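Local coordinates for protein CupA (Streptococcus pneumoniae, PDB 4F2E) that binds two copper(I) ions in a cupredoxin-like domain and probably serves as a copper(I) chaperone in pneumococcal copper resistance, at residues A[31-37]-A[74-79]; A[37-43]-A[68-74]; A[49-55]-A[84-90]. All blocks are in the same frame, centred on the assembly; numbering follows the deposited sequence.

Contact 1: residues A[31-37]-A[74-79]; sequences LKKSVPA and ITPEQA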
loop_
_atom_site.group_PDB
_atom_site.type_symbol
_atom_site.label_atom_id
_atom_site.label_comp_id
_atom_site.label_asym_id
_atom_site.label_seq_id
_atom_site.Cartn_x
_atom_site.Cartn_y
_atom_site.Cartn_z
ATOM N N LEU A 31 -4.197 9.031 0.252
ATOM C CA LEU A 31 -4.324 9.101 1.702
ATOM C C LEU A 31 -4.319 10.537 2.206
ATOM O O LEU A 31 -3.783 11.436 1.553
ATOM C CB LEU A 31 -3.186 8.330 2.374
ATOM C CG LEU A 31 -3.379 6.824 2.574
ATOM C CD1 LEU A 31 -3.680 6.117 1.261
ATOM C CD2 LEU A 31 -2.150 6.224 3.240
ATOM N N LYS A 32 -4.919 10.741 3.375
ATOM C CA LYS A 32 -4.909 12.041 4.032
ATOM C C LYS A 32 -3.647 12.218 4.868
ATOM O O LYS A 32 -3.256 11.328 5.628
ATOM C CB LYS A 32 -6.133 12.209 4.935
ATOM C CG LYS A 32 -7.432 12.503 4.210
ATOM C CD LYS A 32 -8.506 12.913 5.208
ATOM C CE LYS A 32 -9.827 13.213 4.519
ATOM N NZ LYS A 32 -9.711 14.354 3.569
ATOM N N LYS A 33 -3.022 13.382 4.734
ATOM C CA LYS A 33 -1.841 13.707 5.516
ATOM C C LYS A 33 -2.123 13.627 7.018
ATOM O O LYS A 33 -3.177 14.065 7.487
ATOM C CB LYS A 33 -1.339 15.104 5.136
ATOM C CG LYS A 33 -0.128 15.573 5.916
ATOM C CD LYS A 33 0.274 16.981 5.493
ATOM C CE LYS A 33 1.226 17.613 6.495
ATOM N NZ LYS A 33 1.622 18.993 6.094
ATOM N N SER A 34 -1.182 13.039 7.756
ATOM C CA SER A 34 -1.187 13.055 9.224
ATOM C C SER A 34 -2.157 12.082 9.897
ATOM O O SER A 34 -2.265 12.063 11.124
ATOM C CB SER A 34 -1.426 14.472 9.752
ATOM O OG SER A 34 -0.438 15.369 9.276
ATOM N N VAL A 35 -2.857 11.277 9.108
ATOM C CA VAL A 35 -3.785 10.301 9.666
ATOM C C VAL A 35 -3.177 8.903 9.603
ATOM O O VAL A 35 -2.780 8.448 8.532
ATOM C CB VAL A 35 -5.126 10.310 8.912
ATOM C CG1 VAL A 35 -6.056 9.252 9.471
ATOM C CG2 VAL A 35 -5.774 11.685 8.997
ATOM N N PRO A 36 -3.087 8.218 10.754
ATOM C CA PRO A 36 -2.522 6.863 10.768
ATOM C C PRO A 36 -3.212 5.976 9.739
ATOM O O PRO A 36 -4.439 5.980 9.655
ATOM C CB PRO A 36 -2.822 6.378 12.187
ATOM C CG PRO A 36 -2.885 7.633 12.998
ATOM C CD PRO A 36 -3.506 8.660 12.095
ATOM N N ALA A 37 -2.431 5.233 8.963
ATOM C CA ALA A 37 -2.977 4.474 7.845
ATOM C C ALA A 37 -2.786 2.970 7.982
ATOM O O ALA A 37 -1.775 2.498 8.508
ATOM C CB ALA A 37 -2.375 4.962 6.529
ATOM N N ILE A 74 1.507 2.932 8.288
ATOM C CA ILE A 74 2.336 4.125 8.197
ATOM C C ILE A 74 1.499 5.328 8.604
ATOM O O ILE A 74 0.273 5.281 8.548
ATOM C CB ILE A 74 2.872 4.348 6.763
ATOM C CG1 ILE A 74 1.718 4.470 5.765
ATOM C CG2 ILE A 74 3.816 3.224 6.355
ATOM C CD1 ILE A 74 2.160 4.836 4.358
ATOM N N THR A 75 2.160 6.399 9.024
ATOM C CA THR A 75 1.473 7.662 9.276
ATOM C C THR A 75 2.162 8.749 8.463
ATOM O O THR A 75 3.172 9.308 8.893
ATOM C CB THR A 75 1.473 8.034 10.771
ATOM O OG1 THR A 75 0.839 6.992 11.524
ATOM C CG2 THR A 75 0.722 9.344 10.997
ATOM N N PRO A 76 1.626 9.042 7.271
ATOM C CA PRO A 76 2.292 9.971 6.353
ATOM C C PRO A 76 2.121 11.426 6.776
ATOM O O PRO A 76 1.031 11.980 6.643
ATOM C CB PRO A 76 1.581 9.711 5.026
ATOM C CG PRO A 76 0.210 9.267 5.422
ATOM C CD PRO A 76 0.381 8.493 6.704
ATOM N N GLU A 77 3.194 12.033 7.272
ATOM C CA GLU A 77 3.135 13.404 7.773
ATOM C C GLU A 77 3.492 14.433 6.710
ATOM O O GLU A 77 3.458 15.636 6.963
ATOM C CB GLU A 77 4.058 13.574 8.979
ATOM C CG GLU A 77 3.570 12.873 10.231
ATOM C CD GLU A 77 2.259 13.438 10.739
ATOM O OE1 GLU A 77 1.850 14.520 10.263
ATOM O OE2 GLU A 77 1.637 12.801 11.614
ATOM N N GLN A 78 3.837 13.955 5.522
ATOM C CA GLN A 78 4.240 14.832 4.438
ATOM C C GLN A 78 3.403 14.568 3.189
ATOM O O GLN A 78 3.247 13.420 2.768
ATOM C CB GLN A 78 5.725 14.620 4.142
ATOM C CG GLN A 78 6.265 15.413 2.979
ATOM C CD GLN A 78 7.644 14.941 2.568
ATOM O OE1 GLN A 78 8.555 14.836 3.396
ATOM N NE2 GLN A 78 7.802 14.634 1.287
ATOM N N ALA A 79 2.852 15.627 2.604
ATOM C CA ALA A 79 2.150 15.509 1.333
ATOM C C ALA A 79 3.137 15.151 0.229
ATOM O O ALA A 79 4.324 15.468 0.321
ATOM C CB ALA A 79 1.428 16.807 0.999
HETATM O O HOH W 1 -0.430 12.268 13.078
#
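S34 and E77 meet at the outer end of this contact, where S34 OG donates to E77 OE1 over 2.6 Å. The hydroxyl reaches the carboxylate on its syn side, 32° out of its plane, so the bond is short but not coplanar. E77 gets there by folding back: its chain bends at CG (chi2 -64°), which returns the acid to a partner that its CB faces away from. Water 1 donates both to E77 OE2 and to S34 O, so each carboxylate oxygen is tied to the same serine, one directly and one through solvent.

The packed side lies deeper. Here the buried P76 sets its ring against L31 and A37, with P76 CD 3.7 Å from V35 O. Its carbonyl is taken by the backbone of the opposite loop: S34 N, in the type II turn K32 to V35, donates to P76 O at 2.7 Å with a nearly straight 169° angle, and K33 CA adds a CH...O contact to the same oxygen. At the strand end, A37 N to I74 O (2.7 Å) is the strong member of a hydrogen-bonded antiparallel pair; the return bond, I74 N to A37 O at 3.3 Å, is weak. F58 and V97 also touch P76, so this half joins the core of the cupredoxin-like domain.

K33 lies along the exposed margin, its extended chain bringing CE to 3.0 Å from E77 O, whereas its ammonium stays 6.1 Å from E77 OE1. The two loops are therefore joined by backbone and hydroxyl hydrogen bonds, and any attraction between K33 and E77 is probably long-range.

Contact 2: residues A[37-43]-A[68-74]; sequences ARIVFDR and EEYVVEI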
loop_
_atom_site.group_PDB
_atom_site.type_symbol
_atom_site.label_atom_id
_atom_site.label_comp_id
_atom_site.label_asym_id
_atom_site.label_seq_id
_atom_site.Cartn_x
_atom_site.Cartn_y
_atom_site.Cartn_z
ATOM N N ALA A 37 -2.431 5.233 8.963
ATOM C CA ALA A 37 -2.977 4.474 7.845
ATOM C C ALA A 37 -2.786 2.970 7.982
ATOM O O ALA A 37 -1.775 2.498 8.508
ATOM C CB ALA A 37 -2.375 4.962 6.529
ATOM N N ARG A 38 -3.788 2.239 7.507
ATOM C CA ARG A 38 -3.737 0.794 7.356
ATOM C C ARG A 38 -3.885 0.493 5.876
ATOM O O ARG A 38 -4.930 0.770 5.280
ATOM C CB ARG A 38 -4.888 0.132 8.116
ATOM C CG ARG A 38 -4.744 0.128 9.625
ATOM C CD ARG A 38 -6.051 -0.273 10.300
ATOM N NE ARG A 38 -6.684 -1.428 9.668
ATOM C CZ ARG A 38 -6.336 -2.693 9.883
ATOM N NH1 ARG A 38 -5.342 -2.976 10.713
ATOM N NH2 ARG A 38 -6.978 -3.675 9.262
ATOM N N ILE A 39 -2.834 -0.050 5.274
ATOM C CA ILE A 39 -2.892 -0.472 3.887
ATOM C C ILE A 39 -2.898 -1.992 3.903
ATOM O O ILE A 39 -1.884 -2.628 4.194
ATOM C CB ILE A 39 -1.714 0.093 3.075
ATOM C CG1 ILE A 39 -1.595 1.602 3.315
ATOM C CG2 ILE A 39 -1.898 -0.198 1.592
ATOM C CD1 ILE A 39 -0.367 2.237 2.697
ATOM N N VAL A 40 -4.065 -2.562 3.631
ATOM C CA VAL A 40 -4.291 -3.981 3.830
ATOM C C VAL A 40 -4.067 -4.743 2.533
ATOM O O VAL A 40 -4.872 -4.651 1.603
ATOM C CB VAL A 40 -5.720 -4.240 4.336
ATOM C CG1 VAL A 40 -5.905 -5.713 4.669
ATOM C CG2 VAL A 40 -6.011 -3.369 5.551
ATOM N N PHE A 41 -2.974 -5.496 2.476
ATOM C CA PHE A 41 -2.651 -6.281 1.294
ATOM C C PHE A 41 -3.224 -7.679 1.406
ATOM O O PHE A 41 -2.871 -8.436 2.313
ATOM C CB PHE A 41 -1.138 -6.335 1.077
ATOM C CG PHE A 41 -0.553 -5.028 0.634
ATOM C CD1 PHE A 41 -0.197 -4.062 1.563
ATOM C CD2 PHE A 41 -0.375 -4.754 -0.713
ATOM C CE1 PHE A 41 0.329 -2.854 1.159
ATOM C CE2 PHE A 41 0.152 -3.543 -1.122
ATOM C CZ PHE A 41 0.505 -2.594 -0.189
ATOM N N ASP A 42 -4.114 -8.017 0.481
ATOM C CA ASP A 42 -4.714 -9.339 0.448
ATOM C C ASP A 42 -4.064 -10.108 -0.689
ATOM O O ASP A 42 -4.307 -9.810 -1.860
ATOM C CB ASP A 42 -6.221 -9.222 0.231
ATOM C CG ASP A 42 -6.929 -10.553 0.328
ATOM O OD1 ASP A 42 -6.365 -11.485 0.937
ATOM O OD2 ASP A 42 -8.054 -10.665 -0.201
ATOM N N ARG A 43 -3.225 -11.085 -0.352
ATOM C CA ARG A 43 -2.425 -11.755 -1.371
ATOM C C ARG A 43 -3.133 -12.955 -1.983
ATOM O O ARG A 43 -3.467 -13.917 -1.289
ATOM C CB ARG A 43 -1.056 -12.174 -0.836
ATOM C CG ARG A 43 -0.202 -12.786 -1.927
ATOM C CD ARG A 43 1.182 -13.159 -1.465
ATOM N NE ARG A 43 1.929 -13.761 -2.565
ATOM C CZ ARG A 43 3.139 -14.293 -2.451
ATOM N NH1 ARG A 43 3.749 -14.307 -1.275
ATOM N NH2 ARG A 43 3.738 -14.813 -3.516
ATOM N N GLU A 68 -3.350 -14.738 2.457
ATOM C CA GLU A 68 -3.638 -14.038 3.703
ATOM C C GLU A 68 -3.555 -12.525 3.559
ATOM O O GLU A 68 -3.053 -12.002 2.560
ATOM C CB GLU A 68 -2.694 -14.509 4.810
ATOM C CG GLU A 68 -2.822 -15.990 5.130
ATOM C CD GLU A 68 -1.890 -16.433 6.239
ATOM O OE1 GLU A 68 -1.092 -15.601 6.718
ATOM O OE2 GLU A 68 -1.962 -17.616 6.635
ATOM N N GLU A 69 -4.067 -11.828 4.568
ATOM C CA GLU A 69 -3.963 -10.380 4.637
ATOM C C GLU A 69 -2.715 -9.995 5.410
ATOM O O GLU A 69 -2.342 -10.649 6.385
ATOM C CB GLU A 69 -5.179 -9.780 5.343
ATOM C CG GLU A 69 -6.466 -9.809 4.548
ATOM C CD GLU A 69 -7.598 -9.112 5.278
ATOM O OE1 GLU A 69 -8.750 -9.183 4.802
ATOM O OE2 GLU A 69 -7.331 -8.490 6.331
ATOM N N TYR A 70 -2.070 -8.924 4.971
ATOM C CA TYR A 70 -0.984 -8.337 5.732
ATOM C C TYR A 70 -1.136 -6.829 5.706
ATOM O O TYR A 70 -1.324 -6.243 4.644
ATOM C CB TYR A 70 0.374 -8.729 5.161
ATOM C CG TYR A 70 1.509 -8.090 5.916
ATOM C CD1 TYR A 70 2.044 -8.702 7.040
ATOM C CD2 TYR A 70 2.023 -6.862 5.527
ATOM C CE1 TYR A 70 3.070 -8.119 7.746
ATOM C CE2 TYR A 70 3.056 -6.267 6.230
ATOM C CZ TYR A 70 3.574 -6.904 7.339
ATOM O OH TYR A 70 4.602 -6.327 8.050
ATOM N N VAL A 71 -1.045 -6.200 6.871
ATOM C CA VAL A 71 -1.283 -4.767 6.973
ATOM C C VAL A 71 0.001 -3.963 7.095
ATOM O O VAL A 71 0.784 -4.149 8.027
ATOM C CB VAL A 71 -2.195 -4.427 8.167
ATOM C CG1 VAL A 71 -2.486 -2.932 8.199
ATOM C CG2 VAL A 71 -3.488 -5.215 8.079
ATOM N N VAL A 72 0.210 -3.067 6.137
ATOM C CA VAL A 72 1.267 -2.078 6.235
ATOM C C VAL A 72 0.717 -0.872 6.984
ATOM O O VAL A 72 -0.297 -0.292 6.594
ATOM C CB VAL A 72 1.762 -1.646 4.844
ATOM C CG1 VAL A 72 2.659 -0.423 4.952
ATOM C CG2 VAL A 72 2.493 -2.791 4.163
ATOM N N GLU A 73 1.372 -0.507 8.079
ATOM C CA GLU A 73 0.953 0.653 8.850
ATOM C C GLU A 73 1.974 1.772 8.735
ATOM O O GLU A 73 3.156 1.579 9.020
ATOM C CB GLU A 73 0.724 0.279 10.312
ATOM C CG GLU A 73 -0.355 -0.774 10.490
ATOM C CD GLU A 73 -0.607 -1.108 11.940
ATOM O OE1 GLU A 73 -0.006 -2.085 12.435
ATOM O OE2 GLU A 73 -1.406 -0.396 12.583
ATOM N N ILE A 74 1.507 2.932 8.288
ATOM C CA ILE A 74 2.336 4.125 8.197
ATOM C C ILE A 74 1.499 5.328 8.604
ATOM O O ILE A 74 0.273 5.281 8.548
ATOM C CB ILE A 74 2.872 4.348 6.763
ATOM C CG1 ILE A 74 1.718 4.470 5.765
ATOM C CG2 ILE A 74 3.816 3.224 6.355
ATOM C CD1 ILE A 74 2.160 4.836 4.358
HETATM O O HOH W 2 -1.484 2.719 11.343
#
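With CG set beside the backbone N (chi1 -71°), the F41 ring leans across to V72, and F41 CE1 comes to 3.7 Å from V72 CG2; a bend at CD in R38 (chi3 45°) likewise folds its guanidinium over V71. Both pairs belong to an antiparallel strand pair of the cupredoxin-like fold, strands 37-43 and 69-74, whose N-to-C directions differ by 154°.

The register is regular. I39 with V72 and F41 with Y70 are hydrogen-bonded pairs: I39 N to V72 O and V72 N to I39 O are both 2.9 Å, F41 N to Y70 O and Y70 N to F41 O both 2.8 Å. They alternate with the non-hydrogen-bonded pairs R38-E73, V40-V71 and D42-E69. R43 N continues the series to E68 O at 3.1 Å. In the non-hydrogen-bonded pairs the CA hydrogens of E69, V71 and E73 point at carbonyls of the facing strand.

The two faces differ in character. A37, I39, F41, Y70, V72 and I74 point to one, which is largely apolar: I39 CD1 meets I74 CD1 at 4.0 Å, Y70 O lies in the plane of the F41 ring at its edge, and I53 and F55 of strand 52-55 pack against this surface. R38, V40, D42, E69, V71 and E73 occupy the other, where two of the charges are paired with strand 13-20: R38 forms a salt bridge with E15, and E69 one with R17. V40 CG1 rests against the carboxylate of E69. Over one face of the R38 guanidinium sits a valine methyl, V71 CG1, 3.8 Å from R38 NH1.

Contact 3: residues A[49-55]-A[84-90]; sequences CLDQIVF and FACGMNM. With CU1 (copper (I) ion), chain C; CU1 (copper (I) ion), chain B.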
loop_
_atom_site.group_PDB
_atom_site.type_symbol
_atom_site.label_atom_id
_atom_site.label_comp_id
_atom_site.label_asym_id
_atom_site.label_seq_id
_atom_site.Cartn_x
_atom_site.Cartn_y
_atom_site.Cartn_z
ATOM N N CYS A 49 7.502 -13.461 -7.379
ATOM C CA CYS A 49 7.701 -12.048 -7.681
ATOM C C CYS A 49 6.998 -11.159 -6.650
ATOM O O CYS A 49 7.423 -10.030 -6.398
ATOM C CB CYS A 49 7.192 -11.733 -9.092
ATOM S SG CYS A 49 7.608 -10.083 -9.726
ATOM N N LEU A 50 5.933 -11.679 -6.046
ATOM C CA LEU A 50 5.094 -10.887 -5.145
ATOM C C LEU A 50 5.253 -11.258 -3.664
ATOM O O LEU A 50 4.383 -10.959 -2.845
ATOM C CB LEU A 50 3.628 -10.986 -5.581
ATOM C CG LEU A 50 3.351 -10.381 -6.962
ATOM C CD1 LEU A 50 2.029 -10.882 -7.529
ATOM C CD2 LEU A 50 3.371 -8.859 -6.897
ATOM N N ASP A 51 6.377 -11.885 -3.326
ATOM C CA ASP A 51 6.626 -12.349 -1.960
ATOM C C ASP A 51 6.768 -11.227 -0.935
ATOM O O ASP A 51 6.475 -11.417 0.246
ATOM C CB ASP A 51 7.871 -13.237 -1.907
ATOM C CG ASP A 51 7.597 -14.653 -2.361
ATOM O OD1 ASP A 51 6.412 -15.018 -2.504
ATOM O OD2 ASP A 51 8.571 -15.407 -2.560
ATOM N N GLN A 52 7.231 -10.062 -1.379
ATOM C CA GLN A 52 7.457 -8.952 -0.463
ATOM C C GLN A 52 6.798 -7.665 -0.930
ATOM O O GLN A 52 6.557 -7.470 -2.124
ATOM C CB GLN A 52 8.954 -8.715 -0.259
ATOM C CG GLN A 52 9.660 -9.844 0.464
ATOM C CD GLN A 52 10.694 -10.530 -0.398
ATOM O OE1 GLN A 52 11.438 -9.879 -1.133
ATOM N NE2 GLN A 52 10.748 -11.855 -0.316
ATOM N N ILE A 53 6.498 -6.795 0.030
ATOM C CA ILE A 53 5.988 -5.461 -0.251
ATOM C C ILE A 53 6.973 -4.442 0.311
ATOM O O ILE A 53 7.500 -4.621 1.411
ATOM C CB ILE A 53 4.574 -5.242 0.346
ATOM C CG1 ILE A 53 3.979 -3.913 -0.131
ATOM C CG2 ILE A 53 4.606 -5.305 1.873
ATOM C CD1 ILE A 53 3.764 -3.835 -1.633
ATOM N N VAL A 54 7.225 -3.385 -0.454
ATOM C CA VAL A 54 8.207 -2.370 -0.082
ATOM C C VAL A 54 7.636 -0.960 -0.230
ATOM O O VAL A 54 7.102 -0.609 -1.283
ATOM C CB VAL A 54 9.485 -2.481 -0.950
ATOM C CG1 VAL A 54 10.541 -1.487 -0.488
ATOM C CG2 VAL A 54 10.041 -3.893 -0.912
ATOM N N PHE A 55 7.726 -0.172 0.842
ATOM C CA PHE A 55 7.453 1.263 0.805
ATOM C C PHE A 55 8.764 1.946 1.176
ATOM O O PHE A 55 9.023 2.188 2.353
ATOM C CB PHE A 55 6.368 1.643 1.818
ATOM C CG PHE A 55 4.967 1.311 1.378
ATOM C CD1 PHE A 55 4.532 -0.003 1.331
ATOM C CD2 PHE A 55 4.075 2.322 1.046
ATOM C CE1 PHE A 55 3.237 -0.306 0.937
ATOM C CE2 PHE A 55 2.782 2.023 0.651
ATOM C CZ PHE A 55 2.362 0.708 0.602
ATOM N N PHE A 84 5.310 2.424 -4.035
ATOM C CA PHE A 84 5.454 1.123 -3.410
ATOM C C PHE A 84 5.660 0.089 -4.498
ATOM O O PHE A 84 5.357 0.336 -5.664
ATOM C CB PHE A 84 4.311 0.775 -2.435
ATOM C CG PHE A 84 2.933 0.705 -3.053
ATOM C CD1 PHE A 84 2.425 -0.498 -3.522
ATOM C CD2 PHE A 84 2.122 1.831 -3.097
ATOM C CE1 PHE A 84 1.148 -0.571 -4.054
ATOM C CE2 PHE A 84 0.844 1.768 -3.632
ATOM C CZ PHE A 84 0.354 0.564 -4.110
ATOM N N ALA A 85 6.222 -1.050 -4.123
ATOM C CA ALA A 85 6.588 -2.054 -5.104
ATOM C C ALA A 85 6.828 -3.387 -4.430
ATOM O O ALA A 85 6.881 -3.474 -3.203
ATOM C CB ALA A 85 7.834 -1.620 -5.862
ATOM N N CYS A 86 6.960 -4.431 -5.235
ATOM C CA CYS A 86 7.332 -5.731 -4.705
ATOM C C CYS A 86 8.805 -5.699 -4.322
ATOM O O CYS A 86 9.505 -4.718 -4.586
ATOM C CB CYS A 86 7.073 -6.825 -5.733
ATOM S SG CYS A 86 8.201 -6.765 -7.139
ATOM N N GLY A 87 9.275 -6.776 -3.705
ATOM C CA GLY A 87 10.658 -6.857 -3.272
ATOM C C GLY A 87 11.679 -6.847 -4.399
ATOM O O GLY A 87 12.873 -6.676 -4.148
ATOM N N MET A 88 11.215 -7.029 -5.635
ATOM C CA MET A 88 12.097 -7.037 -6.805
ATOM C C MET A 88 12.060 -5.722 -7.579
ATOM O O MET A 88 12.782 -5.557 -8.561
ATOM C CB MET A 88 11.711 -8.161 -7.767
ATOM C CG MET A 88 11.681 -9.542 -7.155
ATOM S SD MET A 88 11.442 -10.794 -8.429
ATOM C CE MET A 88 13.007 -10.700 -9.306
ATOM N N ASN A 89 11.201 -4.802 -7.151
ATOM C CA ASN A 89 10.998 -3.546 -7.870
ATOM C C ASN A 89 10.518 -3.810 -9.298
ATOM O O ASN A 89 10.894 -3.100 -10.228
ATOM C CB ASN A 89 12.283 -2.707 -7.875
ATOM C CG ASN A 89 12.026 -1.233 -8.151
ATOM O OD1 ASN A 89 10.930 -0.725 -7.916
ATOM N ND2 ASN A 89 13.047 -0.537 -8.643
ATOM N N MET A 90 9.685 -4.838 -9.459
ATOM C CA MET A 90 9.127 -5.196 -10.765
ATOM C C MET A 90 7.653 -4.821 -10.884
ATOM O O MET A 90 7.193 -4.427 -11.957
ATOM C CB MET A 90 9.273 -6.696 -11.028
ATOM C CG MET A 90 10.691 -7.146 -11.351
ATOM S SD MET A 90 10.837 -8.928 -11.633
ATOM C CE MET A 90 9.768 -9.136 -13.051
HETATM CU CU CU1 C . 9.839 -10.227 -9.990
HETATM CU CU CU1 B . 7.850 -8.686 -8.101
HETATM O O HOH W 3 8.677 -9.583 -3.866
HETATM O O HOH W 4 13.632 -8.627 -1.487
#
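C49 meets C86 through copper rather than by direct sulfur contact. From C49 CB, within 3.3 Å of both copper(I) ions, the side chain runs anti to the backbone N (chi1 -170°) to SG, which bridges the two ions. The copper of chain B also takes C86 SG and the carbonyl C49 O, both at 2.2 Å. The copper of chain C is held by the thioethers M88 SD and M90 SD, both at 2.3 Å, with a further ligand atom from elsewhere in the structure.

C86 opens the type I turn C86 to N89. M90 N donates to C86 SG (3.4 Å, 162°), and M88 N does so weakly. Water 3 links C49 O with Q52 N and G87 N.

Away from the metals the strands pair antiparallel: V54 N to A85 O spans 2.8 Å, with A85 N returning to V54 O. F84 CB sits over the centre of the F55 ring, 3.5 Å from its centroid and 7° off the normal.

All four copper-binding side chains of the two segments use sulfur, which suits soft copper(I); the N-H donors to C86 SG would be expected to help stabilise a thiolate.

How the contacts relate
Along the chain contact 2 is nested inside the loop closed by contact 1, while contact 3 alternates with both. Sharing A37 and I74 with contact 2, the loops of contact 1 continue directly from its strand pair, with centres about 15 Å apart. The centre of contact 3 is about 13 Å from that of contact 2 and about 21 Å from that of contact 1, which lies across the chain's centre from it. Contacts 2 and 3 reach the same sheet and touch: F41 packs on I53 and F55, and R43 NH2 forms a 2.9 Å salt bridge with D51 OD1. The copper-binding end is thus joined to the domain core, with contact 1 at the far end.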